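Local structure of iota-carrageenase (Alteromonas sp. ATCC 43554, 1KTW) at residues E218-L223 with G252-K257; K154-S159 with N186-Y191; N234-N239 with D260-N265. The protein hydrolyses iota-carrageenans, sulfated galactans of red algal cell walls, at internal 1,4-beta linkages, inverting the anomeric configuration. All blocks are in the same frame, centred on the assembly; numbering follows the deposited sequence.

Interaction 1: E218-L223 with G252-K257; sequences ETDNLL and GPHFMK. With DGS (3,6-anhydro-2-O-sulfo-alpha-D-galactopyranose), chain D.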
loop_
_atom_site.group_PDB
_atom_site.type_symbol
_atom_site.label_atom_id
_atom_site.label_comp_id
_atom_site.label_asym_id
_atom_site.label_seq_id
_atom_site.Cartn_x
_atom_site.Cartn_y
_atom_site.Cartn_z
ATOM N N GLU A 218 -5.097 -4.000 -0.070
ATOM C CA GLU A 218 -4.878 -5.337 -0.610
ATOM C C GLU A 218 -4.459 -6.220 0.565
ATOM O O GLU A 218 -3.288 -6.259 0.960
ATOM C CB GLU A 218 -3.782 -5.270 -1.704
ATOM C CG GLU A 218 -3.593 -6.561 -2.497
ATOM C CD GLU A 218 -2.612 -6.406 -3.668
ATOM O OE1 GLU A 218 -1.803 -5.453 -3.659
ATOM O OE2 GLU A 218 -2.644 -7.244 -4.590
ATOM N N THR A 219 -5.439 -6.938 1.108
ATOM C CA THR A 219 -5.275 -7.768 2.308
ATOM C C THR A 219 -4.801 -9.203 2.072
ATOM O O THR A 219 -5.597 -10.148 2.169
ATOM C CB THR A 219 -6.624 -7.777 3.071
ATOM O OG1 THR A 219 -7.655 -8.272 2.200
ATOM C CG2 THR A 219 -7.016 -6.361 3.464
ATOM N N ASP A 220 -3.496 -9.379 1.835
ATOM C CA ASP A 220 -2.969 -10.705 1.508
ATOM C C ASP A 220 -1.836 -11.323 2.339
ATOM O O ASP A 220 -1.155 -12.243 1.868
ATOM C CB ASP A 220 -2.555 -10.718 0.031
ATOM C CG ASP A 220 -1.386 -9.780 -0.265
ATOM O OD1 ASP A 220 -0.910 -9.090 0.663
ATOM O OD2 ASP A 220 -0.926 -9.734 -1.426
ATOM N N ASN A 221 -1.626 -10.837 3.555
ATOM C CA ASN A 221 -0.583 -11.376 4.433
ATOM C C ASN A 221 -0.869 -12.863 4.699
ATOM O O ASN A 221 -1.971 -13.223 5.105
ATOM C CB ASN A 221 -0.586 -10.616 5.765
ATOM C CG ASN A 221 0.589 -10.966 6.641
ATOM O OD1 ASN A 221 0.928 -12.142 6.808
ATOM N ND2 ASN A 221 1.219 -9.944 7.224
ATOM N N LEU A 222 0.131 -13.718 4.494
ATOM C CA LEU A 222 -0.034 -15.158 4.709
ATOM C C LEU A 222 -0.436 -15.581 6.134
ATOM O O LEU A 222 -1.151 -16.574 6.310
ATOM C CB LEU A 222 1.244 -15.891 4.285
ATOM C CG LEU A 222 1.558 -15.798 2.786
ATOM C CD1 LEU A 222 2.913 -16.447 2.481
ATOM C CD2 LEU A 222 0.440 -16.477 1.989
ATOM N N LEU A 223 0.022 -14.853 7.149
ATOM C CA LEU A 223 -0.347 -15.181 8.530
ATOM C C LEU A 223 -1.871 -15.168 8.664
ATOM O O LEU A 223 -2.450 -16.003 9.367
ATOM C CB LEU A 223 0.238 -14.160 9.516
ATOM C CG LEU A 223 1.647 -14.346 10.076
ATOM C CD1 LEU A 223 2.029 -13.137 10.922
ATOM C CD2 LEU A 223 1.698 -15.613 10.923
ATOM N N GLY A 252 -8.488 -4.862 -3.064
ATOM C CA GLY A 252 -8.084 -6.193 -3.516
ATOM C C GLY A 252 -8.084 -7.129 -2.308
ATOM O O GLY A 252 -7.065 -7.286 -1.649
ATOM N N PRO A 253 -9.205 -7.807 -2.021
ATOM C CA PRO A 253 -9.302 -8.706 -0.863
ATOM C C PRO A 253 -8.609 -10.063 -0.866
ATOM O O PRO A 253 -8.442 -10.670 0.199
ATOM C CB PRO A 253 -10.807 -8.848 -0.685
ATOM C CG PRO A 253 -11.276 -8.899 -2.121
ATOM C CD PRO A 253 -10.467 -7.794 -2.787
ATOM N N HIS A 254 -8.192 -10.546 -2.034
ATOM C CA HIS A 254 -7.578 -11.874 -2.107
ATOM C C HIS A 254 -8.523 -12.895 -1.431
ATOM O O HIS A 254 -9.666 -13.039 -1.870
ATOM C CB HIS A 254 -6.166 -11.862 -1.476
ATOM C CG HIS A 254 -5.143 -11.127 -2.301
ATOM N ND1 HIS A 254 -4.036 -11.748 -2.839
ATOM C CD2 HIS A 254 -5.079 -9.833 -2.700
ATOM C CE1 HIS A 254 -3.331 -10.867 -3.536
ATOM N NE2 HIS A 254 -3.941 -9.697 -3.467
ATOM N N PHE A 255 -8.069 -13.572 -0.365
ATOM C CA PHE A 255 -8.854 -14.599 0.360
ATOM C C PHE A 255 -9.592 -14.115 1.618
ATOM O O PHE A 255 -10.304 -14.895 2.257
ATOM C CB PHE A 255 -7.907 -15.717 0.809
ATOM C CG PHE A 255 -6.757 -15.204 1.647
ATOM C CD1 PHE A 255 -6.941 -14.891 2.997
ATOM C CD2 PHE A 255 -5.532 -14.907 1.054
ATOM C CE1 PHE A 255 -5.921 -14.276 3.737
ATOM C CE2 PHE A 255 -4.505 -14.293 1.782
ATOM C CZ PHE A 255 -4.703 -13.975 3.124
ATOM N N MET A 256 -9.413 -12.845 1.972
ATOM C CA MET A 256 -9.987 -12.273 3.191
ATOM C C MET A 256 -11.374 -11.626 3.129
ATOM O O MET A 256 -11.696 -10.892 2.180
ATOM C CB MET A 256 -8.987 -11.244 3.742
ATOM C CG MET A 256 -9.436 -10.511 4.994
ATOM S SD MET A 256 -9.691 -11.615 6.404
ATOM C CE MET A 256 -8.268 -12.704 6.236
ATOM N N LYS A 257 -12.196 -11.892 4.147
ATOM C CA LYS A 257 -13.518 -11.267 4.221
ATOM C C LYS A 257 -13.374 -9.979 5.054
ATOM O O LYS A 257 -13.222 -10.036 6.281
ATOM C CB LYS A 257 -14.540 -12.180 4.896
ATOM C CG LYS A 257 -15.925 -11.569 4.902
ATOM C CD LYS A 257 -16.879 -12.260 5.859
ATOM C CE LYS A 257 -18.210 -11.512 5.921
ATOM N NZ LYS A 257 -19.157 -12.146 6.876
HETATM C C1 DGS D . -0.384 -8.608 -9.581
HETATM C C2 DGS D . -0.707 -7.211 -9.032
HETATM C C3 DGS D . -1.008 -7.309 -7.526
HETATM C C4 DGS D . 0.184 -7.886 -6.800
HETATM C C5 DGS D . 0.099 -9.317 -7.281
HETATM C C6 DGS D . -1.419 -9.559 -7.155
HETATM O O2 DGS D . 0.333 -6.288 -9.444
HETATM O O3 DGS D . -2.067 -8.284 -7.384
HETATM O O4 DGS D . -0.052 -7.816 -5.398
HETATM O O5 DGS D . 0.485 -9.340 -8.688
HETATM O O7 DGS D . 1.362 -4.009 -9.633
HETATM O O8 DGS D . -0.106 -4.514 -7.692
HETATM O O9 DGS D . -1.038 -4.252 -9.789
HETATM S S DGS D . 0.191 -4.732 -9.123
#

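Interaction 2: K154-S159 with N186-Y191; sequences KTIFAS and NALFGY. With NA (sodium ion), chain J; DGS (3,6-anhydro-2-O-sulfo-alpha-D-galactopyranose), chain D.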
loop_
_atom_site.group_PDB
_atom_site.type_symbol
_atom_site.label_atom_id
_atom_site.label_comp_id
_atom_site.label_asym_id
_atom_site.label_seq_id
_atom_site.Cartn_x
_atom_site.Cartn_y
_atom_site.Cartn_z
ATOM N N LYS A 154 12.496 3.729 -5.653
ATOM C CA LYS A 154 11.902 2.471 -6.109
ATOM C C LYS A 154 12.212 1.239 -5.235
ATOM O O LYS A 154 12.485 0.147 -5.744
ATOM C CB LYS A 154 12.280 2.202 -7.572
ATOM C CG LYS A 154 11.621 3.179 -8.568
ATOM C CD LYS A 154 11.722 2.667 -10.022
ATOM C CE LYS A 154 10.975 3.551 -11.026
ATOM N NZ LYS A 154 11.604 4.896 -11.190
ATOM N N THR A 155 12.156 1.408 -3.914
ATOM C CA THR A 155 12.410 0.295 -2.992
ATOM C C THR A 155 11.252 -0.712 -2.942
ATOM O O THR A 155 10.143 -0.422 -3.388
ATOM C CB THR A 155 12.606 0.807 -1.554
ATOM O OG1 THR A 155 11.415 1.486 -1.117
ATOM C CG2 THR A 155 13.809 1.758 -1.483
ATOM N N ILE A 156 11.517 -1.890 -2.381
ATOM C CA ILE A 156 10.487 -2.911 -2.206
ATOM C C ILE A 156 9.696 -2.500 -0.938
ATOM O O ILE A 156 10.248 -1.790 -0.079
ATOM C CB ILE A 156 11.136 -4.304 -1.970
ATOM C CG1 ILE A 156 12.074 -4.669 -3.137
ATOM C CG2 ILE A 156 10.081 -5.348 -1.778
ATOM C CD1 ILE A 156 11.418 -4.720 -4.501
ATOM N N PHE A 157 8.430 -2.941 -0.837
ATOM C CA PHE A 157 7.523 -2.666 0.300
ATOM C C PHE A 157 6.860 -1.286 0.307
ATOM O O PHE A 157 7.488 -0.287 -0.056
ATOM C CB PHE A 157 8.246 -2.822 1.652
ATOM C CG PHE A 157 8.688 -4.234 1.960
ATOM C CD1 PHE A 157 7.752 -5.248 2.148
ATOM C CD2 PHE A 157 10.041 -4.554 2.016
ATOM C CE1 PHE A 157 8.162 -6.570 2.380
ATOM C CE2 PHE A 157 10.466 -5.866 2.249
ATOM C CZ PHE A 157 9.524 -6.875 2.429
ATOM N N ALA A 158 5.598 -1.233 0.744
ATOM C CA ALA A 158 4.880 0.046 0.869
ATOM C C ALA A 158 5.517 0.759 2.062
ATOM O O ALA A 158 6.076 0.105 2.940
ATOM C CB ALA A 158 3.377 -0.195 1.132
ATOM N N SER A 159 5.431 2.085 2.100
ATOM C CA SER A 159 6.040 2.866 3.177
ATOM C C SER A 159 5.442 2.690 4.579
ATOM O O SER A 159 6.173 2.697 5.569
ATOM C CB SER A 159 6.037 4.357 2.808
ATOM O OG SER A 159 6.899 4.609 1.706
ATOM N N ASN A 186 8.663 9.057 -6.464
ATOM C CA ASN A 186 9.352 7.916 -7.087
ATOM C C ASN A 186 9.140 6.526 -6.465
ATOM O O ASN A 186 10.103 5.841 -6.105
ATOM C CB ASN A 186 10.865 8.228 -7.176
ATOM C CG ASN A 186 11.587 7.394 -8.246
ATOM O OD1 ASN A 186 10.985 6.966 -9.234
ATOM N ND2 ASN A 186 12.886 7.183 -8.056
ATOM N N ALA A 187 7.882 6.098 -6.359
ATOM C CA ALA A 187 7.574 4.775 -5.806
ATOM C C ALA A 187 7.644 3.719 -6.904
ATOM O O ALA A 187 7.405 4.025 -8.072
ATOM C CB ALA A 187 6.160 4.759 -5.207
ATOM N N LEU A 188 7.954 2.482 -6.521
ATOM C CA LEU A 188 7.996 1.365 -7.459
ATOM C C LEU A 188 6.526 0.955 -7.727
ATOM O O LEU A 188 5.681 1.019 -6.820
ATOM C CB LEU A 188 8.785 0.211 -6.846
ATOM C CG LEU A 188 8.916 -1.109 -7.625
ATOM C CD1 LEU A 188 9.576 -0.865 -9.004
ATOM C CD2 LEU A 188 9.728 -2.099 -6.771
ATOM N N PHE A 189 6.212 0.537 -8.949
ATOM C CA PHE A 189 4.821 0.192 -9.289
ATOM C C PHE A 189 4.060 -0.795 -8.390
ATOM O O PHE A 189 2.856 -0.634 -8.185
ATOM C CB PHE A 189 4.717 -0.316 -10.742
ATOM C CG PHE A 189 5.294 -1.685 -10.952
ATOM C CD1 PHE A 189 6.672 -1.863 -11.094
ATOM C CD2 PHE A 189 4.465 -2.805 -10.975
ATOM C CE1 PHE A 189 7.211 -3.143 -11.254
ATOM C CE2 PHE A 189 4.990 -4.088 -11.133
ATOM C CZ PHE A 189 6.369 -4.263 -11.272
ATOM N N GLY A 190 4.738 -1.811 -7.867
ATOM C CA GLY A 190 4.056 -2.800 -7.046
ATOM C C GLY A 190 3.760 -2.406 -5.606
ATOM O O GLY A 190 3.144 -3.179 -4.858
ATOM N N TYR A 191 4.173 -1.201 -5.220
ATOM C CA TYR A 191 3.978 -0.750 -3.853
ATOM C C TYR A 191 3.358 0.638 -3.776
ATOM O O TYR A 191 2.371 0.902 -4.471
ATOM C CB TYR A 191 5.326 -0.836 -3.124
ATOM C CG TYR A 191 5.889 -2.241 -3.211
ATOM C CD1 TYR A 191 5.433 -3.248 -2.354
ATOM C CD2 TYR A 191 6.804 -2.591 -4.211
ATOM C CE1 TYR A 191 5.872 -4.575 -2.487
ATOM C CE2 TYR A 191 7.253 -3.921 -4.362
ATOM C CZ TYR A 191 6.778 -4.901 -3.488
ATOM O OH TYR A 191 7.208 -6.201 -3.599
HETATM NA NA NA J . 9.694 0.604 0.381
HETATM C C1 DGS D . -0.384 -8.608 -9.581
HETATM C C2 DGS D . -0.707 -7.211 -9.032
HETATM C C3 DGS D . -1.008 -7.309 -7.526
HETATM C C4 DGS D . 0.184 -7.886 -6.800
HETATM C C5 DGS D . 0.099 -9.317 -7.281
HETATM C C6 DGS D . -1.419 -9.559 -7.155
HETATM O O2 DGS D . 0.333 -6.288 -9.444
HETATM O O3 DGS D . -2.067 -8.284 -7.384
HETATM O O4 DGS D . -0.052 -7.816 -5.398
HETATM O O5 DGS D . 0.485 -9.340 -8.688
HETATM O O7 DGS D . 1.362 -4.009 -9.633
HETATM O O8 DGS D . -0.106 -4.514 -7.692
HETATM O O9 DGS D . -1.038 -4.252 -9.789
HETATM S S DGS D . 0.191 -4.732 -9.123
HETATM O O HOH W 1 8.877 1.929 -3.816
HETATM O O HOH W 2 8.920 2.908 0.401
#

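Interaction 3: N234-N239 with D260-N265; sequences NIFADN and DVQVTN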
loop_
_atom_site.group_PDB
_atom_site.type_symbol
_atom_site.label_atom_id
_atom_site.label_comp_id
_atom_site.label_asym_id
_atom_site.label_seq_id
_atom_site.Cartn_x
_atom_site.Cartn_y
_atom_site.Cartn_z
ATOM N N ASN A 234 -14.559 -0.672 9.134
ATOM C CA ASN A 234 -14.814 0.696 9.575
ATOM C C ASN A 234 -13.682 1.676 9.246
ATOM O O ASN A 234 -13.194 2.400 10.108
ATOM C CB ASN A 234 -15.109 0.686 11.081
ATOM C CG ASN A 234 -16.414 -0.018 11.399
ATOM O OD1 ASN A 234 -17.466 0.339 10.852
ATOM N ND2 ASN A 234 -16.361 -1.031 12.269
ATOM N N ILE A 235 -13.302 1.705 7.973
ATOM C CA ILE A 235 -12.226 2.559 7.480
ATOM C C ILE A 235 -12.785 3.796 6.758
ATOM O O ILE A 235 -13.753 3.695 5.995
ATOM C CB ILE A 235 -11.329 1.773 6.485
ATOM C CG1 ILE A 235 -10.870 0.444 7.103
ATOM C CG2 ILE A 235 -10.154 2.643 6.031
ATOM C CD1 ILE A 235 -10.069 0.562 8.429
ATOM N N PHE A 236 -12.181 4.954 7.013
ATOM C CA PHE A 236 -12.579 6.223 6.382
ATOM C C PHE A 236 -11.351 6.873 5.739
ATOM O O PHE A 236 -10.259 6.781 6.287
ATOM C CB PHE A 236 -13.157 7.211 7.406
ATOM C CG PHE A 236 -14.501 6.801 7.968
ATOM C CD1 PHE A 236 -14.583 5.886 9.022
ATOM C CD2 PHE A 236 -15.677 7.305 7.418
ATOM C CE1 PHE A 236 -15.835 5.475 9.528
ATOM C CE2 PHE A 236 -16.930 6.905 7.913
ATOM C CZ PHE A 236 -17.002 5.983 8.971
ATOM N N ALA A 237 -11.550 7.544 4.597
ATOM C CA ALA A 237 -10.461 8.216 3.879
ATOM C C ALA A 237 -10.968 9.456 3.120
ATOM O O ALA A 237 -12.125 9.488 2.677
ATOM C CB ALA A 237 -9.803 7.233 2.901
ATOM N N ASP A 238 -10.099 10.459 2.963
ATOM C CA ASP A 238 -10.446 11.724 2.274
ATOM C C ASP A 238 -9.213 12.380 1.636
ATOM O O ASP A 238 -8.146 12.414 2.240
ATOM C CB ASP A 238 -11.068 12.723 3.275
ATOM C CG ASP A 238 -11.406 14.080 2.637
ATOM O OD1 ASP A 238 -12.271 14.135 1.734
ATOM O OD2 ASP A 238 -10.812 15.090 3.045
ATOM N N ASN A 239 -9.385 12.901 0.420
ATOM C CA ASN A 239 -8.315 13.579 -0.326
ATOM C C ASN A 239 -7.110 12.670 -0.544
ATOM O O ASN A 239 -6.031 12.882 0.036
ATOM C CB ASN A 239 -7.889 14.872 0.396
ATOM C CG ASN A 239 -7.014 15.778 -0.487
ATOM O OD1 ASN A 239 -7.074 15.702 -1.716
ATOM N ND2 ASN A 239 -6.216 16.648 0.140
ATOM N N ASP A 260 -16.604 -2.653 6.060
ATOM C CA ASP A 260 -16.983 -1.437 5.334
ATOM C C ASP A 260 -15.921 -0.340 5.169
ATOM O O ASP A 260 -15.093 -0.135 6.052
ATOM C CB ASP A 260 -18.212 -0.807 5.990
ATOM C CG ASP A 260 -19.350 -1.798 6.209
ATOM O OD1 ASP A 260 -19.464 -2.801 5.462
ATOM O OD2 ASP A 260 -20.149 -1.551 7.136
ATOM N N VAL A 261 -15.987 0.384 4.040
ATOM C CA VAL A 261 -15.054 1.493 3.745
ATOM C C VAL A 261 -15.756 2.690 3.078
ATOM O O VAL A 261 -16.604 2.501 2.202
ATOM C CB VAL A 261 -13.916 1.046 2.778
ATOM C CG1 VAL A 261 -12.949 2.219 2.543
ATOM C CG2 VAL A 261 -13.167 -0.168 3.348
ATOM N N GLN A 262 -15.423 3.913 3.499
ATOM C CA GLN A 262 -15.970 5.128 2.882
ATOM C C GLN A 262 -14.825 6.036 2.421
ATOM O O GLN A 262 -13.920 6.319 3.203
ATOM C CB GLN A 262 -16.829 5.946 3.854
ATOM C CG GLN A 262 -17.288 7.274 3.216
ATOM C CD GLN A 262 -18.226 8.090 4.091
ATOM O OE1 GLN A 262 -19.401 7.749 4.251
ATOM N NE2 GLN A 262 -17.704 9.175 4.669
ATOM N N VAL A 263 -14.885 6.507 1.173
ATOM C CA VAL A 263 -13.847 7.391 0.612
ATOM C C VAL A 263 -14.443 8.633 -0.060
ATOM O O VAL A 263 -15.435 8.529 -0.795
ATOM C CB VAL A 263 -12.993 6.638 -0.443
ATOM C CG1 VAL A 263 -11.864 7.550 -0.974
ATOM C CG2 VAL A 263 -12.416 5.348 0.169
ATOM N N THR A 264 -13.854 9.805 0.198
ATOM C CA THR A 264 -14.310 11.058 -0.428
ATOM C C THR A 264 -13.136 11.834 -1.064
ATOM O O THR A 264 -12.022 11.813 -0.542
ATOM C CB THR A 264 -15.017 12.013 0.599
ATOM O OG1 THR A 264 -14.166 12.218 1.741
ATOM C CG2 THR A 264 -16.378 11.429 1.054
ATOM N N ASN A 265 -13.395 12.503 -2.192
ATOM C CA ASN A 265 -12.390 13.321 -2.879
ATOM C C ASN A 265 -11.128 12.604 -3.363
ATOM O O ASN A 265 -10.038 12.770 -2.790
ATOM C CB ASN A 265 -12.000 14.509 -1.981
ATOM C CG ASN A 265 -13.174 15.429 -1.711
ATOM O OD1 ASN A 265 -13.847 15.874 -2.649
ATOM N ND2 ASN A 265 -13.436 15.715 -0.431
HETATM O O HOH W 3 -17.237 -2.819 8.860
HETATM O O HOH W 4 -16.606 2.850 6.810
HETATM O O HOH W 5 -14.752 9.835 4.034
HETATM O O HOH W 6 -7.774 14.515 -4.117
#

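Interaction 1: E218-L223 with G252-K257
Glu218 and His254 meet through a nearly straight hydrogen bond, His254 NE2 to Glu218 OE2 at 3.0 Å, lying in the imidazole plane but reaching the carboxylate from its anti side, 21° out of plane. The glutamate gets there fully stretched: with CG trans to the backbone N (chi1 -172°), its long arm carries the carboxylate to the ring edge. OE2 accepts a second bond, 2.8 Å from O4 of the bound anhydrogalactose sulfate (DGS), while OE1 pairs with Arg216, so both oxygens are held. Asp220 covers one imidazole face: its CB lies 3.5 Å from the centroid of the His254 ring, a CH-pi contact. This is the wall of a right-handed parallel beta-helix, the pectate lyase-like fold, where loops of successive coils hold the bound carrageenan sugar, probably lining the substrate groove. His254 sits second in a type II' turn from Pro253 to Met256, with an unusual positive phi of 53°. Replacing His254 by an alanine would probably leave Glu218 OE2 without its protein donor and the carboxylate freer to turn away from the sugar. Farther along, Phe255 CZ approaches Asn221 O edge-on at 3.5 Å, and Thr219 OG1 makes a weak bond to Pro253 O at 3.2 Å. Asn221 is the N-cap of helix 222-227, its short amide accepting at OD1 from Leu223 N.

Interaction 2: K154-S159 with N186-Y191
The Tyr191 ring is roofed by backbone: Phe157 N stands 3.3 Å above its plane, over the centre, and the neighbouring Ile156 C lies over the same ring. A flat aromatic suits this place because it can press closely on a peptide group. Turned across it, Ile156 sends CG2 to 3.5 Å from Tyr191 OH; the same methyl lies over one face of the Phe157 ring, offset toward its rim. The CD1 branch of Ile156 runs alongside Leu188, 3.9 Å from CD2. The Phe189 ring turns its edge to the sulfate of DGS, CD2 being 3.6 Å from O7. At the other end Lys154, extended until a bend at chi4 (68°), crosses Asn186 almost at right angles. Its NZ donates in the carbonyl plane to a lone pair of Asn186 OD1 at 2.9 Å, and also reaches Trp462, by a bond to its O and a cation-pi contact. The backbones add Lys154 N to Asn186 O at 3.2 Å. A sodium ion probably helps fix the loop at 155-157, bound by Thr155 OG1, Ile156 O, Phe157 O, a water and Leu132 O. Following the paired parallel strands 143-151 and 177-185, these are loops stacked between adjacent coils of a parallel beta-helix, with the bound DGS beside Phe189.

Interaction 3: N234-N239 with D260-N265
Asp238 and Thr264 face each other across two parallel strands, 235-239 and 261-265, whose axes approach to 4.8 Å and differ in direction by 8°. Asp238 CB itself lies 3.5 Å from Thr264 OG1. CG, trans to the backbone N (chi1 178°), swings toward the neighbouring strand and brings OD1 between two donors. Thr264 OG1 gives its proton to Asp238 OD1 at 2.7 Å, arriving on the anti side and out of the carboxylate plane; Asn265 ND2 donates at 2.9 Å to the syn lone pair of Asp238 OD1. Threonine suits its place because its short beta-branched side chain fits a strand and carries OG1 on CB, close enough to donate to the acid. On the same face Phe236 turns its ring edge to Gln262 NE2, 3.9 Å from CD2, with ring and amide planes nearly perpendicular. That amide is occupied at both ends: OE1 takes a bond from Lys4 N, and NE2 donates to a water that also binds Ala237 O. On the reverse face Ile235 CB lies 4.1 Å from Val261 CG2, and Ala237 packs beside Val263. A regular parallel bonding pattern runs from Ile235 N to Asp260 O through Asn239 N to Thr264 O. Asn239 and Asn265, at matching levels, both adopt left-handed backbone conformations that asparagine tolerates well. These backbone bonds join one coil of the beta-helix to the next, with aliphatic contacts on one face and the Asp238-Thr264-Asn265 bonds on the other, where the two donors probably spread and steady the carboxylate's negative charge.

Interaction 2 comes first along the chain and closes before the others open; the segments of interactions 1 and 3 then alternate, helix 222-227 leading on to strand 231-243. Centre to centre, interaction 1 lies about 19 Å from each of the others, and interactions 2 and 3 are about 23 Å apart. All three join successive coils of one beta-helix. Interaction 3 is regular strand pairing on its wall, whereas interactions 1 and 2 are formed largely by loops and approach within about 6 Å at their nearest atoms. Both touch the same DGS, and Arg216 ties them further, bonding Glu218, Tyr191 and that sugar, which is consistent with the stacked coils shaping the carrageenan-binding groove.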